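Local atomic coordinates of uncharacterized protein (Trypanosoma congolense, PDB entry 4E40), a protein that probably serves as a cell-surface receptor for haptoglobin-hemoglobin, with an elongated helical-bundle domain that can bind heme b. Residues 7-12 / 142-147; 33-38 / 204-209. One frame throughout, in Å; residues are numbered along the deposited sequence.

Contact 1 of 2, residues 7-12 / 142-147; sequences VELEDS and NLLARA. Unlike the reference sequence in segment 7-12: Glu10 (reference Lys), Ser12 (reference Ala).
Leu9 meets Leu143 in the apolar heart of this contact. CG of Leu9 lies 3.9 Å from CD2 of Leu143. CD1 of Leu9 comes equally near to CG of the same leucine, and the two branched ends lie aslant to each other. Leu9 CD1 reaches further along the helix. Leu9 CD1 touches CD2 of Leu144 at 4.1 Å. Leu9 CD1 also lies 4.2 Å from CB of Ala147. One loop leucine therefore covers three residues on a single helical face. Leu143 holds its CG anti to the backbone N (chi1 179°), which extends the side chain toward the loop.

The other direct approach involves the backbone of Val7. Val7 O lies 3.2 Å from the methyl CD1 of Leu143, a close van der Waals contact. No direct hydrogen bond crosses between 7-12 and 142-147.

Water carries the polar part. Leu9 N donates to a water at 3.2 Å, and that water in turn donates weakly to Leu143 O. The oxygen also accepts the helical bond from Ala147 N. A second water lies 3.2 Å from Val7 O and accepts a weak bond from NH2 of Arg146. The guanidinium of Arg146 folds back with the rim of one face near Asn142 O and Leu143 CA. Its NH1 forms a salt bridge with Glu4.

Helix 12-26 also packs against this apolar group, with Ala18 touching both Leu9 and Leu144. Asp11 N-caps that helix through a bond from Asp14 N to its OD2. The contact thus joins the N-terminal loop to helix 82-147 by leucine packing, while water bridges one pair of backbone groups and joins a backbone carbonyl to an arginine side chain, weakly on the Leu143 and Arg146 sides.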
ATOM      1  N   VAL A   7      15.266  17.572 -31.253  1.00 33.79           N
ATOM      2  CA  VAL A   7      16.191  18.559 -30.721  1.00 35.14           C
ATOM      3  C   VAL A   7      17.634  17.982 -30.706  1.00 36.35           C
ATOM      4  O   VAL A   7      17.817  16.802 -30.449  1.00 36.39           O
ATOM      5  CB  VAL A   7      15.673  19.066 -29.347  1.00 34.72           C
ATOM      6  CG1 VAL A   7      14.147  19.015 -29.357  1.00 35.18           C
ATOM      7  CG2 VAL A   7      16.146  18.209 -28.177  1.00 32.82           C
ATOM      8  N   GLU A   8      18.628  18.761 -31.105  1.00 35.41           N
ATOM      9  CA  GLU A   8      20.005  18.243 -31.122  1.00 35.59           C
ATOM     10  C   GLU A   8      20.752  18.742 -29.873  1.00 31.60           C
ATOM     11  O   GLU A   8      20.448  19.830 -29.388  1.00 35.80           O
ATOM     12  CB  GLU A   8      20.736  18.703 -32.357  1.00 44.45           C
ATOM     13  CG  GLU A   8      20.430  17.867 -33.572  1.00 48.91           C
ATOM     14  CD  GLU A   8      21.507  18.040 -34.613  1.00 58.64           C
ATOM     15  OE1 GLU A   8      21.760  19.201 -35.039  1.00 60.98           O
ATOM     16  OE2 GLU A   8      22.107  17.012 -34.985  1.00 63.60           O
ATOM     17  N   LEU A   9      21.635  17.934 -29.298  1.00 26.42           N
ATOM     18  CA  LEU A   9      22.361  18.397 -28.088  1.00 24.08           C
ATOM     19  C   LEU A   9      23.391  19.414 -28.606  1.00 24.69           C
ATOM     20  O   LEU A   9      24.112  19.143 -29.585  1.00 26.23           O
ATOM     21  CB  LEU A   9      22.999  17.201 -27.357  1.00 21.23           C
ATOM     22  CG  LEU A   9      21.980  16.149 -26.824  1.00 20.68           C
ATOM     23  CD1 LEU A   9      22.613  14.841 -26.397  1.00 22.70           C
ATOM     24  CD2 LEU A   9      21.196  16.742 -25.658  1.00 21.19           C
ATOM     25  N   GLU A  10      23.424  20.579 -27.976  1.00 24.32           N
ATOM     26  CA  GLU A  10      24.065  21.759 -28.579  1.00 24.71           C
ATOM     27  C   GLU A  10      25.476  21.982 -28.040  1.00 22.62           C
ATOM     28  O   GLU A  10      26.276  22.709 -28.636  1.00 24.44           O
ATOM     29  CB  GLU A  10      23.180  22.966 -28.242  1.00 29.32           C
ATOM     30  CG  GLU A  10      23.502  24.250 -28.930  1.00 34.92           C
ATOM     31  CD  GLU A  10      22.664  25.450 -28.437  1.00 37.98           C
ATOM     32  OE1 GLU A  10      21.848  25.322 -27.507  1.00 41.49           O
ATOM     33  OE2 GLU A  10      22.812  26.549 -29.009  1.00 39.35           O
ATOM     34  N   ASP A  11      25.761  21.429 -26.859  1.00 20.11           N
ATOM     35  CA  ASP A  11      27.035  21.725 -26.214  1.00 18.45           C
ATOM     36  C   ASP A  11      27.386  20.629 -25.202  1.00 18.43           C
ATOM     37  O   ASP A  11      26.584  19.727 -24.983  1.00 18.06           O
ATOM     38  CB  ASP A  11      27.038  23.105 -25.561  1.00 19.17           C
ATOM     39  CG  ASP A  11      25.853  23.317 -24.642  1.00 20.42           C
ATOM     40  OD1 ASP A  11      25.220  24.441 -24.754  1.00 19.92           O
ATOM     41  OD2 ASP A  11      25.673  22.504 -23.741  1.00 19.24           O
ATOM     42  N   SER A  12      28.580  20.704 -24.638  1.00 19.24           N
ATOM     43  CA  SER A  12      29.049  19.668 -23.682  1.00 18.84           C
ATOM     44  C   SER A  12      28.118  19.512 -22.505  1.00 18.37           C
ATOM     45  O   SER A  12      27.854  18.384 -22.056  1.00 19.36           O
ATOM     46  CB  SER A  12      30.425  20.048 -23.107  1.00 19.75           C
ATOM     47  OG  SER A  12      31.352  20.224 -24.192  1.00 24.75           O
ATOM     48  N   ASN A 142      19.245   6.916 -27.993  1.00 25.26           N
ATOM     49  CA  ASN A 142      19.420   7.180 -29.438  1.00 28.26           C
ATOM     50  C   ASN A 142      19.995   8.554 -29.671  1.00 28.19           C
ATOM     51  O   ASN A 142      20.873   8.737 -30.550  1.00 29.84           O
ATOM     52  CB  ASN A 142      18.139   6.989 -30.239  1.00 28.84           C
ATOM     53  CG  ASN A 142      17.665   5.570 -30.230  1.00 31.60           C
ATOM     54  OD1 ASN A 142      18.430   4.635 -29.901  1.00 37.68           O
ATOM     55  ND2 ASN A 142      16.389   5.368 -30.600  1.00 34.37           N
ATOM     56  N   LEU A 143      19.479   9.541 -28.926  1.00 25.62           N
ATOM     57  CA  LEU A 143      19.941  10.911 -29.017  1.00 24.86           C
ATOM     58  C   LEU A 143      21.421  11.009 -28.663  1.00 24.55           C
ATOM     59  O   LEU A 143      22.193  11.682 -29.372  1.00 25.84           O
ATOM     60  CB  LEU A 143      19.066  11.822 -28.115  1.00 25.16           C
ATOM     61  CG  LEU A 143      19.446  13.288 -28.097  1.00 24.89           C
ATOM     62  CD1 LEU A 143      19.064  14.008 -29.398  1.00 27.40           C
ATOM     63  CD2 LEU A 143      18.782  13.976 -26.877  1.00 26.04           C
ATOM     64  N   LEU A 144      21.852  10.283 -27.637  1.00 23.51           N
ATOM     65  CA  LEU A 144      23.262  10.284 -27.238  1.00 22.06           C
ATOM     66  C   LEU A 144      24.163   9.551 -28.263  1.00 24.75           C
ATOM     67  O   LEU A 144      25.270  10.017 -28.512  1.00 24.61           O
ATOM     68  CB  LEU A 144      23.391   9.653 -25.856  1.00 22.59           C
ATOM     69  CG  LEU A 144      22.900  10.542 -24.694  1.00 20.97           C
ATOM     70  CD1 LEU A 144      22.662   9.676 -23.470  1.00 21.92           C
ATOM     71  CD2 LEU A 144      24.044  11.528 -24.393  1.00 20.61           C
ATOM     72  N   ALA A 145      23.631   8.508 -28.872  1.00 25.10           N
ATOM     73  CA  ALA A 145      24.368   7.790 -29.965  1.00 26.67           C
ATOM     74  C   ALA A 145      24.533   8.714 -31.138  1.00 29.13           C
ATOM     75  O   ALA A 145      25.641   8.766 -31.750  1.00 29.26           O
ATOM     76  CB  ALA A 145      23.632   6.498 -30.360  1.00 26.95           C
ATOM     77  N   ARG A 146      23.498   9.487 -31.478  1.00 29.43           N
ATOM     78  CA  ARG A 146      23.649  10.485 -32.549  1.00 31.86           C
ATOM     79  C   ARG A 146      24.688  11.587 -32.261  1.00 32.74           C
ATOM     80  O   ARG A 146      25.416  12.005 -33.188  1.00 33.45           O
ATOM     81  CB  ARG A 146      22.310  11.125 -32.924  1.00 34.25           C
ATOM     82  CG  ARG A 146      21.366  10.097 -33.537  1.00 37.33           C
ATOM     83  CD  ARG A 146      20.071  10.684 -34.096  1.00 42.98           C
ATOM     84  NE  ARG A 146      19.169  11.318 -33.112  1.00 41.43           N
ATOM     85  CZ  ARG A 146      18.131  10.726 -32.484  1.00 44.46           C
ATOM     86  NH1 ARG A 146      17.797   9.425 -32.647  1.00 44.00           N
ATOM     87  NH2 ARG A 146      17.406  11.460 -31.655  1.00 37.49           N
ATOM     88  N   ALA A 147      24.773  12.056 -31.008  1.00 28.22           N
ATOM     89  CA  ALA A 147      25.706  13.076 -30.613  1.00 27.89           C
ATOM     90  C   ALA A 147      27.161  12.630 -30.818  1.00 28.11           C
ATOM     91  O   ALA A 147      28.045  13.466 -31.011  1.00 28.25           O
ATOM     92  CB  ALA A 147      25.439  13.525 -29.153  1.00 25.30           C
TER
HETATM   93  O   HOH W   1      18.051  14.550 -32.677  1.00 41.05           O
HETATM   94  O   HOH W   2      22.374  14.941 -30.268  1.00 35.28           O

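Contact 2 of 2, residues 33-38 / 204-209; sequences GILLRP and NLDKDV
Leu35 has its CG anti to the carbonyl carbon (chi1 -79°). Its CB already faces Leu205, and the torsion places the methyl ends, with CD2 beside Asp206 and CD1 beside Leu205 CD2. Leu205 instead has CG anti to its backbone N (chi1 173°), and that torsion sends its two methyls across to helix 28-73. CD2 of Leu205 packs 3.8 Å from CB of Leu35. The other methyl, Leu205 CD1, meets CD1 of Leu36 at 4.0 Å, and these two side chains cross at about a right angle.

Val209 packs one turn further on. Val209 CG2 lies 3.4 Å from the backbone O of Leu35. Val209 CG1 meets CB of Pro38 at 4.1 Å. The valine thus bears on both main chain and side chain. Pro38 has no N-H to give to the preceding turn, and the helix is kinked there.

Leu35 CD2 lies 3.9 Å from OD1 of Asp206. This is a van der Waals contact beside a carboxylate. Asp206 OD1 also has a long, weak ion pair with Lys210. No hydrogen bond links the two segments; they meet by van der Waals packing, part of it against the Leu35 main chain.

The local axes run nearly parallel, at 19°, and approach to 9.1 Å. They belong to helix 28-73 and helix 192-246 of the elongated bundle. Helix 82-147 supplies a third wall, where Ala122 touches both Leu36 and Leu205. Ser32 and Ala39 of helix 28-73 extend the packing against Leu205 and Val209, and Leu202 of helix 192-246 extends it against Leu35.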
ATOM      1  N   GLY A  33       9.824  -0.778  -8.805  1.00 18.52           N
ATOM      2  CA  GLY A  33       9.694  -2.042  -8.042  1.00 19.26           C
ATOM      3  C   GLY A  33      10.047  -1.867  -6.584  1.00 20.54           C
ATOM      4  O   GLY A  33       9.390  -2.476  -5.725  1.00 21.53           O
ATOM      5  N   ILE A  34      11.052  -1.053  -6.243  1.00 18.90           N
ATOM      6  CA  ILE A  34      11.352  -0.712  -4.831  1.00 19.62           C
ATOM      7  C   ILE A  34      10.197   0.015  -4.168  1.00 19.04           C
ATOM      8  O   ILE A  34       9.821  -0.292  -3.024  1.00 19.37           O
ATOM      9  CB  ILE A  34      12.631   0.188  -4.760  1.00 19.64           C
ATOM     10  CG1 ILE A  34      13.825  -0.668  -5.123  1.00 20.88           C
ATOM     11  CG2 ILE A  34      12.855   0.764  -3.334  1.00 22.17           C
ATOM     12  CD1 ILE A  34      15.078   0.177  -5.336  1.00 20.14           C
ATOM     13  N   LEU A  35       9.607   0.997  -4.864  1.00 19.85           N
ATOM     14  CA  LEU A  35       8.448   1.689  -4.262  1.00 19.12           C
ATOM     15  C   LEU A  35       7.304   0.705  -4.008  1.00 20.46           C
ATOM     16  O   LEU A  35       6.682   0.811  -2.943  1.00 19.73           O
ATOM     17  CB  LEU A  35       7.912   2.833  -5.164  1.00 18.97           C
ATOM     18  CG  LEU A  35       8.705   4.140  -5.125  1.00 19.96           C
ATOM     19  CD1 LEU A  35       8.250   5.054  -6.252  1.00 21.56           C
ATOM     20  CD2 LEU A  35       8.480   4.846  -3.788  1.00 24.69           C
ATOM     21  N   LEU A  36       7.065  -0.261  -4.923  1.00 19.99           N
ATOM     22  CA  LEU A  36       5.890  -1.172  -4.840  1.00 20.91           C
ATOM     23  C   LEU A  36       6.062  -2.235  -3.772  1.00 24.85           C
ATOM     24  O   LEU A  36       5.067  -2.706  -3.155  1.00 23.57           O
ATOM     25  CB  LEU A  36       5.604  -1.821  -6.195  1.00 20.17           C
ATOM     26  CG  LEU A  36       4.416  -2.794  -6.248  1.00 19.76           C
ATOM     27  CD1 LEU A  36       3.121  -2.006  -6.029  1.00 19.42           C
ATOM     28  CD2 LEU A  36       4.454  -3.477  -7.581  1.00 20.52           C
ATOM     29  N   ARG A  37       7.307  -2.576  -3.488  1.00 23.16           N
ATOM     30  CA  ARG A  37       7.633  -3.764  -2.669  1.00 25.86           C
ATOM     31  C   ARG A  37       6.862  -3.867  -1.352  1.00 27.98           C
ATOM     32  O   ARG A  37       6.281  -4.947  -1.109  1.00 28.93           O
ATOM     33  CB  ARG A  37       9.144  -3.872  -2.479  1.00 27.45           C
ATOM     34  CG  ARG A  37       9.609  -5.134  -1.748  1.00 31.18           C
ATOM     35  CD  ARG A  37       9.180  -6.393  -2.458  1.00 36.04           C
ATOM     36  NE  ARG A  37       9.714  -7.555  -1.739  1.00 43.55           N
ATOM     37  CZ  ARG A  37       9.198  -8.784  -1.802  1.00 49.79           C
ATOM     38  NH1 ARG A  37       8.131  -9.020  -2.570  1.00 48.37           N
ATOM     39  NH2 ARG A  37       9.739  -9.776  -1.077  1.00 47.13           N
ATOM     40  N   PRO A  38       6.794  -2.783  -0.539  1.00 26.13           N
ATOM     41  CA  PRO A  38       6.082  -2.959   0.746  1.00 26.76           C
ATOM     42  C   PRO A  38       4.610  -3.233   0.630  1.00 27.56           C
ATOM     43  O   PRO A  38       4.076  -3.924   1.526  1.00 24.27           O
ATOM     44  CB  PRO A  38       6.263  -1.613   1.481  1.00 26.32           C
ATOM     45  CG  PRO A  38       7.544  -1.060   0.899  1.00 28.91           C
ATOM     46  CD  PRO A  38       7.510  -1.489  -0.552  1.00 26.10           C
ATOM     47  N   ASN A 204       1.957   8.816  -7.920  1.00 20.99           N
ATOM     48  CA  ASN A 204       0.718   8.066  -7.526  1.00 20.72           C
ATOM     49  C   ASN A 204       1.097   6.765  -6.823  1.00 21.45           C
ATOM     50  O   ASN A 204       0.447   6.378  -5.852  1.00 20.14           O
ATOM     51  CB  ASN A 204      -0.198   7.834  -8.727  1.00 22.79           C
ATOM     52  CG  ASN A 204      -0.939   9.113  -9.123  1.00 29.60           C
ATOM     53  OD1 ASN A 204      -1.217   9.937  -8.255  1.00 33.61           O
ATOM     54  ND2 ASN A 204      -1.312   9.244 -10.387  1.00 30.83           N
ATOM     55  N   LEU A 205       2.132   6.094  -7.326  1.00 19.18           N
ATOM     56  CA  LEU A 205       2.665   4.863  -6.723  1.00 17.88           C
ATOM     57  C   LEU A 205       3.107   5.129  -5.285  1.00 20.34           C
ATOM     58  O   LEU A 205       2.739   4.379  -4.384  1.00 19.56           O
ATOM     59  CB  LEU A 205       3.797   4.342  -7.621  1.00 17.03           C
ATOM     60  CG  LEU A 205       4.602   3.154  -7.112  1.00 16.28           C
ATOM     61  CD1 LEU A 205       3.698   1.933  -6.728  1.00 17.19           C
ATOM     62  CD2 LEU A 205       5.622   2.765  -8.152  1.00 18.14           C
ATOM     63  N   ASP A 206       3.903   6.184  -5.088  1.00 19.44           N
ATOM     64  CA  ASP A 206       4.437   6.537  -3.773  1.00 21.54           C
ATOM     65  C   ASP A 206       3.255   6.805  -2.828  1.00 22.57           C
ATOM     66  O   ASP A 206       3.237   6.246  -1.700  1.00 22.49           O
ATOM     67  CB  ASP A 206       5.312   7.788  -3.961  1.00 23.41           C
ATOM     68  CG  ASP A 206       6.176   8.102  -2.797  1.00 30.51           C
ATOM     69  OD1 ASP A 206       6.267   7.331  -1.825  1.00 25.78           O
ATOM     70  OD2 ASP A 206       6.910   9.138  -2.923  1.00 34.83           O
ATOM     71  N   LYS A 207       2.276   7.588  -3.277  1.00 22.50           N
ATOM     72  CA  LYS A 207       1.080   7.912  -2.472  1.00 23.64           C
ATOM     73  C   LYS A 207       0.315   6.654  -2.098  1.00 23.74           C
ATOM     74  O   LYS A 207      -0.123   6.496  -0.930  1.00 23.84           O
ATOM     75  CB  LYS A 207       0.178   8.848  -3.228  1.00 26.87           C
ATOM     76  CG  LYS A 207       0.696  10.276  -3.183  1.00 35.84           C
ATOM     77  CD  LYS A 207      -0.189  11.130  -4.090  1.00 38.98           C
ATOM     78  CE  LYS A 207      -0.075  12.614  -3.770  1.00 49.73           C
ATOM     79  NZ  LYS A 207       1.261  13.158  -4.126  1.00 50.11           N
ATOM     80  N   ASP A 208       0.164   5.760  -3.064  1.00 21.53           N
ATOM     81  CA  ASP A 208      -0.644   4.534  -2.846  1.00 21.72           C
ATOM     82  C   ASP A 208       0.005   3.631  -1.815  1.00 21.12           C
ATOM     83  O   ASP A 208      -0.716   3.038  -0.987  1.00 20.14           O
ATOM     84  CB  ASP A 208      -0.875   3.757  -4.148  1.00 24.16           C
ATOM     85  CG  ASP A 208      -1.938   4.421  -5.048  1.00 28.98           C
ATOM     86  OD1 ASP A 208      -2.655   5.348  -4.613  1.00 31.40           O
ATOM     87  OD2 ASP A 208      -2.037   4.047  -6.232  1.00 29.54           O
ATOM     88  N   VAL A 209       1.330   3.520  -1.842  1.00 20.13           N
ATOM     89  CA  VAL A 209       2.023   2.629  -0.929  1.00 20.20           C
ATOM     90  C   VAL A 209       1.981   3.263   0.462  1.00 20.97           C
ATOM     91  O   VAL A 209       1.786   2.534   1.439  1.00 19.95           O
ATOM     92  CB  VAL A 209       3.437   2.231  -1.421  1.00 21.42           C
ATOM     93  CG1 VAL A 209       4.155   1.451  -0.343  1.00 21.05           C
ATOM     94  CG2 VAL A 209       3.356   1.463  -2.755  1.00 21.91           C
TER

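Overall arrangement
Contacts 1 and 2 lie in the same elongated helical bundle, but do not touch. Their centres are 33 Å apart and their nearest atoms about 22 Å. The centre of contact 1 is about 40 Å from the centre of the chain, that of contact 2 about 7 Å. Their segments alternate along the sequence. Helix 82-147 connects the two regions: it carries 142-147 and also packs against contact 2 through Ala122. Contact 2 is near a heme b site, since the side chain of Pro38 is about 6 Å from that of heme-binding Arg42. No heme is bound here. Contact 1 lies away from that site.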